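Local atomic coordinates of thymine dioxygenase (Neurospora crassa, PDB entry 5C3Q), a protein that probably oxidises the methyl group of thymine as an iron- and 2-oxoglutarate-dependent dioxygenase, and is captured here with thymine, 2-oxoglutarate and nickel bound. Residues A68-F71 with K77-E80; N135-E140 with T150-F155; A177-S182 with A305-Y310; D181-V186 with H299-E304. One frame throughout, in Å; residues are numbered along the deposited sequence.

Contact 1: residues A68-F71 with K77-E80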
loop_
_atom_site.group_PDB
_atom_site.type_symbol
_atom_site.label_atom_id
_atom_site.label_comp_id
_atom_site.label_asym_id
_atom_site.label_seq_id
_atom_site.Cartn_x
_atom_site.Cartn_y
_atom_site.Cartn_z
ATOM N N ALA A 68 9.529 13.623 5.255
ATOM C CA ALA A 68 10.930 13.607 5.683
ATOM C C ALA A 68 11.145 14.492 6.913
ATOM O O ALA A 68 11.936 14.158 7.791
ATOM C CB ALA A 68 11.843 14.048 4.547
ATOM N N LYS A 69 10.431 15.611 6.978
ATOM C CA LYS A 69 10.517 16.509 8.131
ATOM C C LYS A 69 9.935 15.882 9.398
ATOM O O LYS A 69 10.450 16.114 10.491
ATOM C CB LYS A 69 9.847 17.853 7.827
ATOM C CG LYS A 69 10.659 18.719 6.875
ATOM C CD LYS A 69 9.871 19.923 6.389
ATOM C CE LYS A 69 10.672 20.732 5.381
ATOM N NZ LYS A 69 10.077 22.078 5.158
ATOM N N PHE A 70 8.881 15.078 9.263
ATOM C CA PHE A 70 8.338 14.372 10.424
ATOM C C PHE A 70 9.338 13.372 10.993
ATOM O O PHE A 70 9.535 13.313 12.198
ATOM C CB PHE A 70 7.041 13.630 10.098
ATOM C CG PHE A 70 6.556 12.761 11.225
ATOM C CD1 PHE A 70 5.765 13.291 12.236
ATOM C CD2 PHE A 70 6.924 11.423 11.300
ATOM C CE1 PHE A 70 5.329 12.496 13.284
ATOM C CE2 PHE A 70 6.494 10.624 12.346
ATOM C CZ PHE A 70 5.693 11.160 13.337
ATOM N N PHE A 71 9.948 12.567 10.128
ATOM C CA PHE A 71 10.830 11.500 10.601
ATOM C C PHE A 71 12.151 12.037 11.164
ATOM O O PHE A 71 12.828 11.344 11.926
ATOM C CB PHE A 71 11.045 10.446 9.509
ATOM C CG PHE A 71 9.815 9.616 9.236
ATOM C CD1 PHE A 71 9.351 8.717 10.189
ATOM C CD2 PHE A 71 9.110 9.750 8.048
ATOM C CE1 PHE A 71 8.217 7.961 9.960
ATOM C CE2 PHE A 71 7.974 8.989 7.808
ATOM C CZ PHE A 71 7.529 8.095 8.764
ATOM N N LYS A 77 9.557 12.809 20.497
ATOM C CA LYS A 77 8.420 13.491 19.866
ATOM C C LYS A 77 7.598 12.535 19.000
ATOM O O LYS A 77 6.373 12.648 18.933
ATOM C CB LYS A 77 8.886 14.689 19.030
ATOM C CG LYS A 77 9.383 15.875 19.843
ATOM C CD LYS A 77 8.282 16.486 20.698
ATOM C CE LYS A 77 8.764 17.735 21.412
ATOM N NZ LYS A 77 8.166 17.850 22.773
ATOM N N LYS A 78 8.272 11.589 18.353
ATOM C CA LYS A 78 7.592 10.609 17.510
ATOM C C LYS A 78 6.827 9.588 18.355
ATOM O O LYS A 78 5.684 9.247 18.034
ATOM C CB LYS A 78 8.594 9.931 16.567
ATOM C CG LYS A 78 9.253 10.923 15.616
ATOM C CD LYS A 78 10.063 10.260 14.516
ATOM C CE LYS A 78 11.349 9.644 15.037
ATOM N NZ LYS A 78 12.324 9.436 13.932
ATOM N N LEU A 79 7.446 9.119 19.438
ATOM C CA LEU A 79 6.790 8.188 20.364
ATOM C C LEU A 79 5.573 8.804 21.059
ATOM O O LEU A 79 4.654 8.088 21.442
ATOM C CB LEU A 79 7.779 7.679 21.424
ATOM C CG LEU A 79 8.834 6.668 20.970
ATOM C CD1 LEU A 79 9.868 6.448 22.068
ATOM C CD2 LEU A 79 8.195 5.346 20.565
ATOM N N GLU A 80 5.575 10.125 21.226
ATOM C CA GLU A 80 4.429 10.836 21.813
ATOM C C GLU A 80 3.153 10.663 20.993
ATOM O O GLU A 80 2.051 10.741 21.538
ATOM C CB GLU A 80 4.733 12.334 21.993
ATOM C CG GLU A 80 5.039 12.731 23.430
ATOM C CD GLU A 80 5.584 14.144 23.562
ATOM O OE1 GLU A 80 5.388 14.965 22.638
ATOM O OE2 GLU A 80 6.210 14.434 24.604
#
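At the C-terminal end of helix 57-71, in the N-terminal region of this non-haem dioxygenase, K78 of the following helix 75-79 reaches back to the carbonyl of F71. Its NZ donates a hydrogen bond to F71 O at 2.8 Å. The approach is bent, with a C=O...N angle of 136° and the ammonium tilted 23° from the carbonyl plane. The chain leaves its helix with CG beside the backbone N and is bent at chi3 (-72°), a turn that carries CE and NZ to the F71 carbonyl. On the way it crosses F70: CD lies 3.9 Å from F70 O, and 4.2 Å from F70 CE2 on an oblique approach to the ring. Lysine suits the place because its methylenes can pack beside an aromatic ring while its charged end meets polar groups. Y92 of strand 91-93 touches both K78 and F70, and E121 forms a salt bridge with K78 NZ. A methionine here would probably leave F71 O without this donor and E121 without its countercharge. The buried ammonium is thus paired with a carboxylate and the partly negative oxygen of a helix-end carbonyl, which together probably favour its protonated form.

Contact 2: residues N135-E140 with T150-F155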
loop_
_atom_site.group_PDB
_atom_site.type_symbol
_atom_site.label_atom_id
_atom_site.label_comp_id
_atom_site.label_asym_id
_atom_site.label_seq_id
_atom_site.Cartn_x
_atom_site.Cartn_y
_atom_site.Cartn_z
ATOM N N ASN A 135 -6.822 11.253 14.923
ATOM C CA ASN A 135 -5.423 11.163 14.500
ATOM C C ASN A 135 -4.502 11.819 15.527
ATOM O O ASN A 135 -4.762 12.946 15.947
ATOM C CB ASN A 135 -5.224 11.844 13.141
ATOM C CG ASN A 135 -5.800 11.041 11.990
ATOM O OD1 ASN A 135 -5.648 9.822 11.937
ATOM N ND2 ASN A 135 -6.462 11.722 11.062
ATOM N N PRO A 136 -3.424 11.120 15.940
ATOM C CA PRO A 136 -2.475 11.729 16.875
ATOM C C PRO A 136 -1.461 12.618 16.151
ATOM O O PRO A 136 -0.338 12.192 15.881
ATOM C CB PRO A 136 -1.798 10.516 17.518
ATOM C CG PRO A 136 -1.827 9.474 16.450
ATOM C CD PRO A 136 -3.065 9.724 15.625
ATOM N N TRP A 137 -1.868 13.843 15.832
ATOM C CA TRP A 137 -1.008 14.769 15.098
ATOM C C TRP A 137 0.093 15.305 16.010
ATOM O O TRP A 137 -0.151 15.541 17.191
ATOM C CB TRP A 137 -1.815 15.945 14.555
ATOM C CG TRP A 137 -2.862 15.570 13.555
ATOM C CD1 TRP A 137 -4.206 15.497 13.768
ATOM C CD2 TRP A 137 -2.652 15.238 12.177
ATOM N NE1 TRP A 137 -4.850 15.139 12.607
ATOM C CE2 TRP A 137 -3.919 14.970 11.617
ATOM C CE3 TRP A 137 -1.517 15.136 11.363
ATOM C CZ2 TRP A 137 -4.084 14.606 10.276
ATOM C CZ3 TRP A 137 -1.681 14.774 10.031
ATOM C CH2 TRP A 137 -2.958 14.514 9.501
ATOM N N PRO A 138 1.309 15.501 15.468
ATOM C CA PRO A 138 2.375 16.098 16.266
ATOM C C PRO A 138 2.192 17.608 16.353
ATOM O O PRO A 138 1.436 18.179 15.567
ATOM C CB PRO A 138 3.631 15.755 15.468
ATOM C CG PRO A 138 3.167 15.731 14.052
ATOM C CD PRO A 138 1.726 15.292 14.070
ATOM N N ALA A 139 2.878 18.245 17.297
ATOM C CA ALA A 139 2.777 19.694 17.477
ATOM C C ALA A 139 3.340 20.428 16.260
ATOM O O ALA A 139 4.364 20.029 15.704
ATOM C CB ALA A 139 3.504 20.127 18.741
ATOM N N GLU A 140 2.655 21.495 15.856
ATOM C CA GLU A 140 3.025 22.269 14.675
ATOM C C GLU A 140 3.981 23.403 15.048
ATOM O O GLU A 140 3.545 24.521 15.332
ATOM C CB GLU A 140 1.767 22.855 14.017
ATOM C CG GLU A 140 0.769 21.823 13.496
ATOM C CD GLU A 140 0.838 21.613 11.990
ATOM O OE1 GLU A 140 0.988 22.613 11.252
ATOM O OE2 GLU A 140 0.722 20.451 11.541
ATOM N N THR A 150 -1.088 19.625 4.884
ATOM C CA THR A 150 -0.499 18.912 3.755
ATOM C C THR A 150 -1.015 17.473 3.675
ATOM O O THR A 150 -1.466 17.029 2.616
ATOM C CB THR A 150 1.041 18.901 3.861
ATOM O OG1 THR A 150 1.534 20.243 3.756
ATOM C CG2 THR A 150 1.672 18.048 2.764
ATOM N N MET A 151 -0.948 16.757 4.794
ATOM C CA MET A 151 -1.314 15.341 4.832
ATOM C C MET A 151 -2.814 15.106 4.673
ATOM O O MET A 151 -3.217 14.135 4.043
ATOM C CB MET A 151 -0.808 14.686 6.122
ATOM C CG MET A 151 0.707 14.611 6.208
ATOM S SD MET A 151 1.411 13.730 4.802
ATOM C CE MET A 151 3.111 14.279 4.854
ATOM N N ASN A 152 -3.636 15.986 5.241
ATOM C CA ASN A 152 -5.088 15.904 5.041
ATOM C C ASN A 152 -5.481 16.167 3.588
ATOM O O ASN A 152 -6.358 15.493 3.046
ATOM C CB ASN A 152 -5.827 16.871 5.972
ATOM C CG ASN A 152 -5.954 16.334 7.383
ATOM O OD1 ASN A 152 -5.846 15.131 7.617
ATOM N ND2 ASN A 152 -6.191 17.228 8.333
ATOM N N ASN A 153 -4.828 17.149 2.971
ATOM C CA ASN A 153 -5.004 17.432 1.546
ATOM C C ASN A 153 -4.628 16.207 0.718
ATOM O O ASN A 153 -5.399 15.761 -0.130
ATOM C CB ASN A 153 -4.141 18.634 1.141
ATOM C CG ASN A 153 -4.406 19.110 -0.277
ATOM O OD1 ASN A 153 -5.193 18.524 -1.018
ATOM N ND2 ASN A 153 -3.745 20.190 -0.661
ATOM N N PHE A 154 -3.454 15.647 0.990
ATOM C CA PHE A 154 -2.999 14.447 0.289
ATOM C C PHE A 154 -3.951 13.270 0.502
ATOM O O PHE A 154 -4.278 12.559 -0.447
ATOM C CB PHE A 154 -1.584 14.072 0.726
ATOM C CG PHE A 154 -0.949 13.011 -0.128
ATOM C CD1 PHE A 154 -0.619 13.274 -1.451
ATOM C CD2 PHE A 154 -0.673 11.755 0.391
ATOM C CE1 PHE A 154 -0.031 12.303 -2.241
ATOM C CE2 PHE A 154 -0.084 10.779 -0.395
ATOM C CZ PHE A 154 0.240 11.055 -1.712
ATOM N N PHE A 155 -4.406 13.084 1.738
ATOM C CA PHE A 155 -5.369 12.022 2.065
ATOM C C PHE A 155 -6.610 12.090 1.163
ATOM O O PHE A 155 -7.023 11.078 0.591
ATOM C CB PHE A 155 -5.777 12.106 3.547
ATOM C CG PHE A 155 -6.633 10.957 4.019
ATOM C CD1 PHE A 155 -7.999 10.941 3.774
ATOM C CD2 PHE A 155 -6.075 9.902 4.724
ATOM C CE1 PHE A 155 -8.789 9.887 4.208
ATOM C CE2 PHE A 155 -6.858 8.846 5.161
ATOM C CZ PHE A 155 -8.217 8.838 4.905
#
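W137, just after an inverse gamma turn centred on P136, reaches from the 135-140 loop to helix 147-173, which flanks the double-stranded beta-helix of this dioxygenase, and packs its indole against M151 and N152. From CB, the side chain sets out with CG beside the backbone N (chi1 -63°), and the ring system then extends toward the helix. On the pyrrole side, NE1 is hydrogen-bonded to E128. One indole face is covered from within the loop by N135 CB, 3.3 Å above the ring plane and offset toward the rim. Farther out, the six-membered ring meets the helix with its edge: W137 CZ3 lies 4.0 Å from M151 CB, and W137 CH2 is equally close to it. This is apolar packing, for which the flat hydrocarbon rim of a tryptophan is suited, while its N-H still serves a polar partner. M151 bends at chi2 and carries its sulfur away from the indole. E128 also accepts from N152 ND2, so one carboxylate holds both the indole and the neighbouring amide. That leaves the amide oxygen turned to the ring, with the amide plane 89° from that of the indole: N152 OD1 lies near the ring plane, 3.2 Å from W137 CZ2.

Contact 3: residues A177-S182 with A305-Y310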
loop_
_atom_site.group_PDB
_atom_site.type_symbol
_atom_site.label_atom_id
_atom_site.label_comp_id
_atom_site.label_asym_id
_atom_site.label_seq_id
_atom_site.Cartn_x
_atom_site.Cartn_y
_atom_site.Cartn_z
ATOM N N ALA A 177 -20.643 1.645 -14.042
ATOM C CA ALA A 177 -19.393 2.373 -13.814
ATOM C C ALA A 177 -19.243 2.863 -12.368
ATOM O O ALA A 177 -18.128 2.975 -11.864
ATOM C CB ALA A 177 -19.280 3.545 -14.779
ATOM N N ASN A 178 -20.365 3.150 -11.711
ATOM C CA ASN A 178 -20.353 3.678 -10.348
ATOM C C ASN A 178 -20.695 2.621 -9.293
ATOM O O ASN A 178 -21.063 2.963 -8.175
ATOM C CB ASN A 178 -21.315 4.866 -10.250
ATOM C CG ASN A 178 -20.933 6.000 -11.186
ATOM O OD1 ASN A 178 -21.515 6.155 -12.255
ATOM N ND2 ASN A 178 -19.940 6.785 -10.797
ATOM N N TYR A 179 -20.546 1.343 -9.643
ATOM C CA TYR A 179 -20.876 0.246 -8.733
ATOM C C TYR A 179 -20.176 0.362 -7.371
ATOM O O TYR A 179 -20.791 0.125 -6.332
ATOM C CB TYR A 179 -20.520 -1.105 -9.367
ATOM C CG TYR A 179 -20.790 -2.278 -8.451
ATOM C CD1 TYR A 179 -22.047 -2.872 -8.400
ATOM C CD2 TYR A 179 -19.795 -2.778 -7.614
ATOM C CE1 TYR A 179 -22.304 -3.935 -7.548
ATOM C CE2 TYR A 179 -20.042 -3.839 -6.760
ATOM C CZ TYR A 179 -21.295 -4.413 -6.731
ATOM O OH TYR A 179 -21.532 -5.475 -5.887
ATOM N N PHE A 180 -18.894 0.714 -7.375
ATOM C CA PHE A 180 -18.123 0.739 -6.134
ATOM C C PHE A 180 -18.309 2.002 -5.287
ATOM O O PHE A 180 -17.919 2.013 -4.118
ATOM C CB PHE A 180 -16.637 0.542 -6.427
ATOM C CG PHE A 180 -16.311 -0.806 -6.985
ATOM C CD1 PHE A 180 -16.359 -1.932 -6.176
ATOM C CD2 PHE A 180 -15.953 -0.952 -8.317
ATOM C CE1 PHE A 180 -16.055 -3.183 -6.684
ATOM C CE2 PHE A 180 -15.650 -2.198 -8.834
ATOM C CZ PHE A 180 -15.700 -3.317 -8.017
ATOM N N ASP A 181 -18.900 3.052 -5.857
ATOM C CA ASP A 181 -18.999 4.345 -5.168
ATOM C C ASP A 181 -19.578 4.219 -3.757
ATOM O O ASP A 181 -19.012 4.748 -2.808
ATOM C CB ASP A 181 -19.835 5.346 -5.980
ATOM C CG ASP A 181 -19.092 5.895 -7.193
ATOM O OD1 ASP A 181 -18.005 5.382 -7.536
ATOM O OD2 ASP A 181 -19.604 6.848 -7.817
ATOM N N SER A 182 -20.686 3.498 -3.626
ATOM C CA SER A 182 -21.378 3.362 -2.343
ATOM C C SER A 182 -20.632 2.452 -1.360
ATOM O O SER A 182 -20.926 2.456 -0.170
ATOM C CB SER A 182 -22.801 2.839 -2.559
ATOM O OG SER A 182 -22.791 1.467 -2.907
ATOM N N ALA A 305 -19.296 -11.667 -3.320
ATOM C CA ALA A 305 -18.874 -11.720 -4.730
ATOM C C ALA A 305 -19.508 -10.644 -5.624
ATOM O O ALA A 305 -20.725 -10.499 -5.666
ATOM C CB ALA A 305 -19.140 -13.104 -5.303
ATOM N N ILE A 306 -18.660 -9.911 -6.346
ATOM C CA ILE A 306 -19.089 -8.852 -7.266
ATOM C C ILE A 306 -19.813 -9.481 -8.460
ATOM O O ILE A 306 -19.404 -10.543 -8.930
ATOM C CB ILE A 306 -17.866 -8.036 -7.765
ATOM C CG1 ILE A 306 -17.184 -7.323 -6.595
ATOM C CG2 ILE A 306 -18.263 -7.004 -8.815
ATOM C CD1 ILE A 306 -15.741 -6.935 -6.852
ATOM N N PRO A 307 -20.894 -8.841 -8.958
ATOM C CA PRO A 307 -21.577 -9.424 -10.117
ATOM C C PRO A 307 -20.671 -9.538 -11.344
ATOM O O PRO A 307 -19.911 -8.615 -11.645
ATOM C CB PRO A 307 -22.740 -8.456 -10.386
ATOM C CG PRO A 307 -22.449 -7.232 -9.587
ATOM C CD PRO A 307 -21.618 -7.675 -8.426
ATOM N N GLY A 308 -20.749 -10.677 -12.027
ATOM C CA GLY A 308 -19.937 -10.938 -13.206
ATOM C C GLY A 308 -18.603 -11.608 -12.930
ATOM O O GLY A 308 -17.822 -11.809 -13.857
ATOM N N THR A 309 -18.336 -11.956 -11.669
ATOM C CA THR A 309 -17.106 -12.665 -11.290
ATOM C C THR A 309 -17.332 -14.167 -11.079
ATOM O O THR A 309 -16.429 -14.884 -10.648
ATOM C CB THR A 309 -16.486 -12.072 -10.009
ATOM O OG1 THR A 309 -17.427 -12.145 -8.935
ATOM C CG2 THR A 309 -16.073 -10.625 -10.231
ATOM N N TYR A 310 -18.540 -14.634 -11.385
ATOM C CA TYR A 310 -18.893 -16.044 -11.281
ATOM C C TYR A 310 -20.149 -16.299 -12.115
ATOM O O TYR A 310 -20.964 -15.395 -12.292
ATOM C CB TYR A 310 -19.170 -16.415 -9.821
ATOM C CG TYR A 310 -20.333 -15.656 -9.235
ATOM C CD1 TYR A 310 -20.167 -14.361 -8.758
ATOM C CD2 TYR A 310 -21.608 -16.217 -9.186
ATOM C CE1 TYR A 310 -21.231 -13.646 -8.237
ATOM C CE2 TYR A 310 -22.681 -15.509 -8.666
ATOM C CZ TYR A 310 -22.484 -14.224 -8.193
ATOM O OH TYR A 310 -23.532 -13.504 -7.670
#
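Y179 and I306 bury the most surface here, with F180 and P307 completing an apolar cluster of two aromatic and two aliphatic side chains. Y179 extends with CG anti to the backbone N (chi1 178°), which sends its phenol toward the 305-310 loop. The proline comes to meet it from the opposite direction. P307 CD lies 3.4 Å from Y179 OH and 3.7 Å from Y179 CZ, while P307 CG approaches Y179 CE1 at 3.9 Å. On the other ortho-to-hydroxyl carbon, Y179 CE2 touches I306 CG2 at 4.2 Å, so the outer end of the phenol is engaged by two successive residues. I306 divides its branches between the aromatics. CG2 serves the tyrosine, and CD1 reaches the edge of the F180 ring, 3.8 Å from F180 CE1, in the ring plane. The F180 ring has one face covered by Y179 CD2, 3.8 Å above its centre, and also meets W263 edge-to-face.

The contact joins the approach to the short helix 181-184 with a type II beta turn from I306 to T309. Proline and glycine at the turn's two central positions suit its backbone; G308 has phi 90°, where a CB would collide with the carbonyl oxygen of P307. Cutting Y179 back to an alanine is likely to open a gap beside P307 CD and I306 CG2 and to take the cover from one face of F180. The turn itself is closed by the backbone bond from T309 N to I306 O, 3.3 Å long.

Contact 4: residues D181-V186 with H299-E304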
loop_
_atom_site.group_PDB
_atom_site.type_symbol
_atom_site.label_atom_id
_atom_site.label_comp_id
_atom_site.label_asym_id
_atom_site.label_seq_id
_atom_site.Cartn_x
_atom_site.Cartn_y
_atom_site.Cartn_z
ATOM N N ASP A 181 -18.900 3.052 -5.857
ATOM C CA ASP A 181 -18.999 4.345 -5.168
ATOM C C ASP A 181 -19.578 4.219 -3.757
ATOM O O ASP A 181 -19.012 4.748 -2.808
ATOM C CB ASP A 181 -19.835 5.346 -5.980
ATOM C CG ASP A 181 -19.092 5.895 -7.193
ATOM O OD1 ASP A 181 -18.005 5.382 -7.536
ATOM O OD2 ASP A 181 -19.604 6.848 -7.817
ATOM N N SER A 182 -20.686 3.498 -3.626
ATOM C CA SER A 182 -21.378 3.362 -2.343
ATOM C C SER A 182 -20.632 2.452 -1.360
ATOM O O SER A 182 -20.926 2.456 -0.170
ATOM C CB SER A 182 -22.801 2.839 -2.559
ATOM O OG SER A 182 -22.791 1.467 -2.907
ATOM N N PHE A 183 -19.677 1.676 -1.868
ATOM C CA PHE A 183 -18.844 0.808 -1.037
ATOM C C PHE A 183 -17.555 1.488 -0.565
ATOM O O PHE A 183 -16.902 0.988 0.345
ATOM C CB PHE A 183 -18.460 -0.463 -1.809
ATOM C CG PHE A 183 -19.584 -1.450 -1.978
ATOM C CD1 PHE A 183 -19.856 -2.386 -0.993
ATOM C CD2 PHE A 183 -20.338 -1.474 -3.144
ATOM C CE1 PHE A 183 -20.875 -3.315 -1.154
ATOM C CE2 PHE A 183 -21.359 -2.395 -3.310
ATOM C CZ PHE A 183 -21.630 -3.317 -2.312
ATOM N N VAL A 184 -17.169 2.598 -1.196
ATOM C CA VAL A 184 -15.886 3.253 -0.898
ATOM C C VAL A 184 -15.957 4.759 -0.593
ATOM O O VAL A 184 -14.926 5.374 -0.322
ATOM C CB VAL A 184 -14.866 3.046 -2.049
ATOM C CG1 VAL A 184 -14.682 1.565 -2.351
ATOM C CG2 VAL A 184 -15.273 3.808 -3.307
ATOM N N ASP A 185 -17.151 5.351 -0.609
ATOM C CA ASP A 185 -17.275 6.818 -0.522
ATOM C C ASP A 185 -16.949 7.441 0.849
ATOM O O ASP A 185 -16.727 8.651 0.935
ATOM C CB ASP A 185 -18.664 7.294 -1.000
ATOM C CG ASP A 185 -19.817 6.628 -0.260
ATOM O OD1 ASP A 185 -19.586 5.871 0.713
ATOM O OD2 ASP A 185 -20.971 6.871 -0.663
ATOM N N VAL A 186 -16.921 6.635 1.908
ATOM C CA VAL A 186 -16.620 7.147 3.253
ATOM C C VAL A 186 -15.136 7.518 3.401
ATOM O O VAL A 186 -14.789 8.444 4.138
ATOM C CB VAL A 186 -17.049 6.139 4.346
ATOM C CG1 VAL A 186 -16.572 6.571 5.726
ATOM C CG2 VAL A 186 -18.563 5.980 4.341
ATOM N N HIS A 299 -15.979 0.726 6.267
ATOM C CA HIS A 299 -15.933 -0.274 7.340
ATOM C C HIS A 299 -17.285 -0.967 7.529
ATOM O O HIS A 299 -17.334 -2.134 7.910
ATOM C CB HIS A 299 -15.465 0.342 8.668
ATOM C CG HIS A 299 -14.029 0.775 8.671
ATOM N ND1 HIS A 299 -13.025 0.052 8.060
ATOM C CD2 HIS A 299 -13.424 1.847 9.238
ATOM C CE1 HIS A 299 -11.871 0.667 8.236
ATOM N NE2 HIS A 299 -12.085 1.759 8.947
ATOM N N LYS A 300 -18.372 -0.245 7.257
ATOM C CA LYS A 300 -19.725 -0.804 7.344
ATOM C C LYS A 300 -20.078 -1.785 6.211
ATOM O O LYS A 300 -21.081 -2.492 6.306
ATOM C CB LYS A 300 -20.763 0.328 7.374
ATOM C CG LYS A 300 -20.923 1.073 6.051
ATOM C CD LYS A 300 -21.735 2.353 6.205
ATOM C CE LYS A 300 -21.819 3.102 4.885
ATOM N NZ LYS A 300 -22.619 4.351 4.997
ATOM N N SER A 301 -19.267 -1.824 5.153
ATOM C CA SER A 301 -19.583 -2.612 3.954
ATOM C C SER A 301 -19.605 -4.114 4.186
ATOM O O SER A 301 -18.752 -4.659 4.879
ATOM C CB SER A 301 -18.576 -2.323 2.838
ATOM O OG SER A 301 -18.743 -1.013 2.341
ATOM N N TYR A 302 -20.588 -4.772 3.573
ATOM C CA TYR A 302 -20.667 -6.223 3.551
ATOM C C TYR A 302 -20.067 -6.713 2.237
ATOM O O TYR A 302 -20.556 -6.368 1.165
ATOM C CB TYR A 302 -22.120 -6.669 3.678
ATOM C CG TYR A 302 -22.289 -8.145 3.940
ATOM C CD1 TYR A 302 -21.864 -8.710 5.138
ATOM C CD2 TYR A 302 -22.893 -8.974 2.999
ATOM C CE1 TYR A 302 -22.023 -10.063 5.388
ATOM C CE2 TYR A 302 -23.061 -10.329 3.241
ATOM C CZ TYR A 302 -22.625 -10.868 4.435
ATOM O OH TYR A 302 -22.793 -12.215 4.678
ATOM N N ILE A 303 -19.007 -7.510 2.329
ATOM C CA ILE A 303 -18.234 -7.926 1.158
ATOM C C ILE A 303 -18.652 -9.316 0.678
ATOM O O ILE A 303 -18.405 -10.311 1.351
ATOM C CB ILE A 303 -16.718 -7.907 1.467
ATOM C CG1 ILE A 303 -16.273 -6.503 1.905
ATOM C CG2 ILE A 303 -15.893 -8.383 0.276
ATOM C CD1 ILE A 303 -16.515 -5.401 0.891
ATOM N N GLU A 304 -19.287 -9.367 -0.491
ATOM C CA GLU A 304 -19.637 -10.633 -1.145
ATOM C C GLU A 304 -19.408 -10.525 -2.653
ATOM O O GLU A 304 -19.333 -9.429 -3.194
ATOM C CB GLU A 304 -21.081 -11.032 -0.830
ATOM C CG GLU A 304 -22.123 -9.971 -1.154
ATOM C CD GLU A 304 -23.487 -10.273 -0.552
ATOM O OE1 GLU A 304 -24.282 -9.320 -0.394
ATOM O OE2 GLU A 304 -23.767 -11.451 -0.230
#
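F183 and S301 meet where the short helix 181-184 lies beside the segment leading into strand 302-303, an edge of the two-stranded antiparallel sheet with 321-322. S301 OG sits 3.4 Å from F183 O, a weak hydrogen bond at most, and 3.8 Å from CD1 of the same phenylalanine. The serine's first torsion (-69°) puts OG beside its own backbone N and facing the helix; a residue this small lets the two backbones come close, with F183 CA and S301 CA 6.1 Å apart. The phenylalanine ring also points an edge at the next carbonyl, F183 CE1 lying 3.8 Å from Y302 O near the ring plane. Beside this, V186 CG2 comes within 4.4 Å of K300 CE, the lysine offering its methylenes.

Farther out, W263 meets the F183 ring edge-to-face and Y179 packs against it too. N298 bonds to the backbone of F183 and V186 and to the side chain of D185, while S301 pairs through its backbone with S323. Since the one polar link between F183 and S301 is weak, their association probably relies more on van der Waals packing and on these flanking bonds.

Overall arrangement
The four contacts fall into two pairs. Contacts 1 and 2 have centres about 12 Å apart and touch directly, F70 CE1 packing 4.0 Å from P138 CG, so helix 57-71 and the 135-140 loop share packing. Contacts 3 and 4 share D181 and S182, their centres about 11 Å apart; helix 181-184 serves both. Contacts 1 and 3 lie on opposite sides of the chain's centre, about 40 Å between centres. The pairs come nearest through contacts 2 and 4, nearest atoms about 6 Å apart, whose helices 147-173 and 181-184 follow each other in the chain. The first pair is nearer the active site: the F71 side chain is about 11 Å from bound 2-oxoglutarate and about 14 Å from thymine. Contacts 3 and 4 lie away from the known sites.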